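PDB 4MFI: Sn-glycerol-3-phosphate ABC transporter substrate-binding protein UspB from Mycobacterium tuberculosis, which probably captures glycerophosphocholine outside the membrane and delivers it to an ABC importer, as the substrate-binding subunit of that transporter. Local coordinates for residues D93-V98 / A310-L315; F157-A162 / G288-P293. All coordinates share one frame; numbering follows the deposited sequence.

Interaction 1 of 2, residues D93-V98 / A310-L315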
# COMPACT_ATOMS: atom_id res chain seq x y z
N ASP A 93 -3.39 5.08 -28.99
CA ASP A 93 -4.53 5.40 -28.14
C ASP A 93 -4.24 5.02 -26.69
O ASP A 93 -5.04 4.37 -26.01
CB ASP A 93 -5.81 4.71 -28.64
CG ASP A 93 -6.28 5.25 -29.97
OD1 ASP A 93 -6.11 4.56 -31.00
OD2 ASP A 93 -6.82 6.38 -30.00
N VAL A 94 -3.06 5.42 -26.22
CA VAL A 94 -2.67 5.23 -24.83
C VAL A 94 -3.24 6.37 -24.00
O VAL A 94 -3.58 7.43 -24.53
CB VAL A 94 -1.13 5.20 -24.68
CG1 VAL A 94 -0.55 3.94 -25.32
CG2 VAL A 94 -0.50 6.46 -25.27
N PRO A 95 -3.37 6.15 -22.68
CA PRO A 95 -3.78 7.25 -21.80
C PRO A 95 -2.68 8.30 -21.71
O PRO A 95 -1.51 7.99 -22.00
CB PRO A 95 -3.96 6.56 -20.45
CG PRO A 95 -3.07 5.34 -20.52
CD PRO A 95 -3.20 4.88 -21.95
N ASP A 96 -3.03 9.51 -21.30
CA ASP A 96 -2.02 10.50 -20.94
C ASP A 96 -1.58 10.32 -19.50
O ASP A 96 -0.42 10.58 -19.15
CB ASP A 96 -2.58 11.91 -21.13
CG ASP A 96 -2.84 12.23 -22.57
OD1 ASP A 96 -1.91 12.70 -23.26
OD2 ASP A 96 -3.98 11.99 -23.03
N VAL A 97 -2.52 9.88 -18.66
CA VAL A 97 -2.28 9.68 -17.23
C VAL A 97 -2.92 8.35 -16.88
O VAL A 97 -4.09 8.12 -17.18
CB VAL A 97 -2.92 10.81 -16.39
CG1 VAL A 97 -2.76 10.53 -14.90
CG2 VAL A 97 -2.31 12.16 -16.75
N VAL A 98 -2.15 7.46 -16.26
CA VAL A 98 -2.65 6.12 -15.95
C VAL A 98 -2.36 5.73 -14.50
O VAL A 98 -1.27 5.98 -13.97
CB VAL A 98 -2.11 5.05 -16.94
CG1 VAL A 98 -0.58 4.95 -16.89
CG2 VAL A 98 -2.76 3.70 -16.69
N ALA A 310 1.06 7.69 -13.51
CA ALA A 310 2.22 7.64 -14.41
C ALA A 310 1.87 8.23 -15.78
O ALA A 310 0.70 8.33 -16.14
CB ALA A 310 2.70 6.20 -14.57
N ILE A 311 2.91 8.60 -16.53
CA ILE A 311 2.75 9.18 -17.86
C ILE A 311 3.45 8.28 -18.87
O ILE A 311 4.66 8.09 -18.81
CB ILE A 311 3.40 10.58 -17.91
CG1 ILE A 311 2.80 11.50 -16.84
CG2 ILE A 311 3.27 11.21 -19.30
CD1 ILE A 311 3.49 12.87 -16.78
N PRO A 312 2.68 7.70 -19.81
CA PRO A 312 3.30 6.85 -20.83
C PRO A 312 4.40 7.55 -21.64
O PRO A 312 4.30 8.75 -21.93
CB PRO A 312 2.13 6.48 -21.74
CG PRO A 312 0.95 6.51 -20.80
CD PRO A 312 1.21 7.70 -19.91
N ALA A 313 5.42 6.78 -22.01
CA ALA A 313 6.55 7.30 -22.77
C ALA A 313 6.17 7.73 -24.18
O ALA A 313 6.82 8.61 -24.75
CB ALA A 313 7.66 6.26 -22.82
N LYS A 314 5.14 7.12 -24.76
CA LYS A 314 4.82 7.40 -26.17
C LYS A 314 3.84 8.56 -26.36
O LYS A 314 2.95 8.51 -27.22
CB LYS A 314 4.35 6.14 -26.90
CG LYS A 314 3.02 5.59 -26.45
CD LYS A 314 2.42 4.72 -27.54
CE LYS A 314 3.42 3.71 -28.07
NZ LYS A 314 2.78 2.69 -28.95
N LEU A 315 4.00 9.60 -25.56
CA LEU A 315 3.29 10.86 -25.76
C LEU A 315 4.26 11.86 -26.36
O LEU A 315 5.47 11.75 -26.16
CB LEU A 315 2.79 11.42 -24.43
CG LEU A 315 1.89 10.61 -23.50
CD1 LEU A 315 1.35 11.52 -22.40
CD2 LEU A 315 0.76 9.92 -24.24

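Interaction 2 of 2, residues F157-A162 / G288-P293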
# COMPACT_ATOMS: atom_id res chain seq x y z
N PHE A 157 -2.84 -1.22 12.91
CA PHE A 157 -3.13 -2.21 13.95
C PHE A 157 -4.45 -1.85 14.63
O PHE A 157 -4.54 -0.84 15.33
CB PHE A 157 -1.97 -2.27 14.96
CG PHE A 157 -2.05 -3.43 15.92
CD1 PHE A 157 -2.89 -3.38 17.03
CD2 PHE A 157 -1.26 -4.56 15.73
CE1 PHE A 157 -2.97 -4.46 17.92
CE2 PHE A 157 -1.32 -5.63 16.62
CZ PHE A 157 -2.18 -5.59 17.71
N TYR A 158 -5.47 -2.66 14.40
CA TYR A 158 -6.79 -2.43 14.98
C TYR A 158 -6.94 -3.26 16.24
O TYR A 158 -6.55 -4.44 16.26
CB TYR A 158 -7.87 -2.84 13.98
CG TYR A 158 -7.93 -2.00 12.72
CD1 TYR A 158 -8.75 -0.88 12.66
CD2 TYR A 158 -7.18 -2.32 11.59
CE1 TYR A 158 -8.83 -0.11 11.51
CE2 TYR A 158 -7.24 -1.54 10.43
CZ TYR A 158 -8.08 -0.43 10.40
OH TYR A 158 -8.18 0.36 9.27
N TYR A 159 -7.52 -2.69 17.29
CA TYR A 159 -7.73 -3.45 18.52
C TYR A 159 -9.06 -3.16 19.21
O TYR A 159 -9.55 -2.03 19.20
CB TYR A 159 -6.55 -3.32 19.49
CG TYR A 159 -6.32 -1.95 20.12
CD1 TYR A 159 -5.61 -0.96 19.46
CD2 TYR A 159 -6.78 -1.68 21.41
CE1 TYR A 159 -5.37 0.28 20.05
CE2 TYR A 159 -6.54 -0.45 22.01
CZ TYR A 159 -5.85 0.53 21.33
OH TYR A 159 -5.62 1.75 21.94
N ASN A 160 -9.62 -4.22 19.79
CA ASN A 160 -10.89 -4.19 20.49
C ASN A 160 -10.62 -3.76 21.93
O ASN A 160 -9.94 -4.47 22.69
CB ASN A 160 -11.46 -5.61 20.41
CG ASN A 160 -12.81 -5.75 21.08
OD1 ASN A 160 -13.03 -5.26 22.18
ND2 ASN A 160 -13.70 -6.48 20.42
N LYS A 161 -11.15 -2.60 22.32
CA LYS A 161 -10.85 -2.04 23.64
C LYS A 161 -11.46 -2.84 24.78
O LYS A 161 -10.89 -2.89 25.86
CB LYS A 161 -11.23 -0.57 23.72
CG LYS A 161 -10.37 0.29 22.82
CD LYS A 161 -10.31 1.72 23.31
CE LYS A 161 -9.44 2.56 22.40
NZ LYS A 161 -9.25 3.92 22.96
N ALA A 162 -12.62 -3.46 24.55
CA ALA A 162 -13.21 -4.30 25.58
C ALA A 162 -12.32 -5.51 25.87
O ALA A 162 -12.14 -5.88 27.03
CB ALA A 162 -14.61 -4.75 25.19
N GLY A 288 -9.64 0.76 19.01
CA GLY A 288 -8.52 1.65 18.78
C GLY A 288 -7.80 1.34 17.48
O GLY A 288 -7.92 0.25 16.90
N ALA A 289 -7.07 2.34 17.01
CA ALA A 289 -6.13 2.17 15.91
C ALA A 289 -4.77 2.56 16.43
O ALA A 289 -4.63 3.53 17.17
CB ALA A 289 -6.52 3.05 14.75
N ALA A 290 -3.76 1.78 16.06
CA ALA A 290 -2.39 2.00 16.48
C ALA A 290 -1.46 1.82 15.30
O ALA A 290 -1.75 1.03 14.38
CB ALA A 290 -2.02 1.02 17.59
N PRO A 291 -0.33 2.53 15.30
CA PRO A 291 0.69 2.23 14.28
C PRO A 291 1.23 0.84 14.54
O PRO A 291 1.15 0.31 15.66
CB PRO A 291 1.77 3.28 14.54
CG PRO A 291 1.63 3.61 15.98
CD PRO A 291 0.15 3.51 16.29
N LEU A 292 1.79 0.22 13.50
CA LEU A 292 2.45 -1.06 13.69
C LEU A 292 3.66 -0.85 14.61
O LEU A 292 4.26 0.22 14.61
CB LEU A 292 2.89 -1.64 12.35
CG LEU A 292 1.85 -2.45 11.57
CD1 LEU A 292 0.58 -1.67 11.24
CD2 LEU A 292 2.50 -3.00 10.31
N PRO A 293 4.02 -1.89 15.38
CA PRO A 293 5.26 -1.79 16.15
C PRO A 293 6.45 -1.48 15.25
O PRO A 293 6.55 -1.98 14.12
CB PRO A 293 5.42 -3.20 16.73
CG PRO A 293 4.04 -3.76 16.77
CD PRO A 293 3.34 -3.17 15.58

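Interaction 1 of 2, residues D93-V98 / A310-L315
Val-94 straddles the meeting point of two side chains from the loop that follows strand 307-310: CG1 lies 3.8 Å from Lys-314 CD, while CG2 packs on the CG of the same lysine and on Leu-315 CD2. Lys-314 bends at its third torsion (chi3 49°), passes its CG and CD methylenes slantwise across the two valine methyls and sends NZ on to the carbonyl oxygens of Leu-89 and Gly-91. Leu-315 spreads its two methyls: CD1 sits 3.6 Å from Asp-96 OD1, and CD2 reaches both Val-94 CG2 and the carbonyl oxygen of Pro-95. The Asp-96 carboxylate, though buried against a leucine, is probably well compensated, since OD1 forms a salt bridge with Arg-319, and OD2 one with Lys-33 besides accepting from Asp-40 N. The side chains of Pro-95 and Pro-312 cross at about a right angle, CG to CG 4.2 Å, and Phe-85 of helix 78-88 touches both. Pro-312 also turns its CG and CD toward the carbonyl oxygens of Pro-95 and Asp-96, two buried acceptors without a hydrogen-bond donor; CD is 3.4 Å from Asp-96 O. Beyond the prolines the chains pair as antiparallel strands. Val-98 N donates to Ala-310 O (3.0 Å), and Ala-310 N returns a bond to Val-98 O (2.9 Å). Val-98 CG1 and Ala-310 CB share one side of this pair, 4.2 Å apart. Here strand 307-310, antiparallel to strand 97-101, joins a sheet whose 39-43, 69-73 and 97-101 strands run parallel, an alpha/beta lobe characteristic of periplasmic-type solute-binding proteins.

Interaction 2 of 2, residues F157-A162 / G288-P293
Gly-288 lies against the ring of Tyr-159, its CA over one face at 3.9 Å from the ring centroid and displaced toward the rim, a CH-pi contact. Tyr-159 reaches this place because its CG stands between the backbone N and the carbonyl carbon (chi1 68°), which carries the ring over the neighbouring strand. With no side chain at Gly-288, the ring settles directly on the backbone, Tyr-159 CE1 coming 3.7 Å from Gly-288 CA. CE1 of the same ring also approaches Ala-290 CB, 4.2 Å away, and Lys-161 adds its CE 3.8 Å from Gly-288 N. The backbones close the contact as antiparallel strands. Tyr-159 and Gly-288 exchange one pair of hydrogen bonds, with Gly-288 N to Tyr-159 O the shorter at 2.8 Å. Phe-157 and Ala-290 exchange the other, Phe-157 N meeting Ala-290 O at 2.9 Å. Between them Tyr-158 and Ala-289 form a non-hydrogen-bonded pair, and Tyr-158 CA makes a CA-H...O contact with Gly-288 O. The side chain of Phe-157 touches the partner strand through CB, 3.4 Å from Ala-290 O; with CG anti to the backbone N (chi1 -170°), its ring leads away to meet Phe-180 edge-to-face.

Farther out, Asp-171 holds both polar ends: OD1 accepts from Tyr-159 OH and OD2 forms a salt bridge with Lys-161 NZ. Asn-160, at the N-cap of helix 161-166, bonds through OD1 to Ala-163 N, capping the helix whose first residue is Lys-161. One carboxylate thus holds the phenol and the ammonium group at the outer ends of two side chains whose carbon atoms lie on Gly-288, so that strand pairing and polar anchoring together should limit movement of the tyrosine ring.

How the interactions relate
Both contacts are largely buried and belong to one mixed sheet, yet they lie on opposite sides of the chain's centre, with centres about 40 Å apart and nearest atoms about 25 Å apart. Along the chain, both segments of interaction 2 fall between those of interaction 1. Strand 144-160 ties the two regions together, since it pairs with strand 287-290 and also with strand 307-310. Interaction 1 occurs where strand pairing gives way to loops, and relies on aliphatic and proline packing beside a charge-compensated aspartate. Interaction 2 is more regular, with four backbone bonds and an aromatic face laid on glycine.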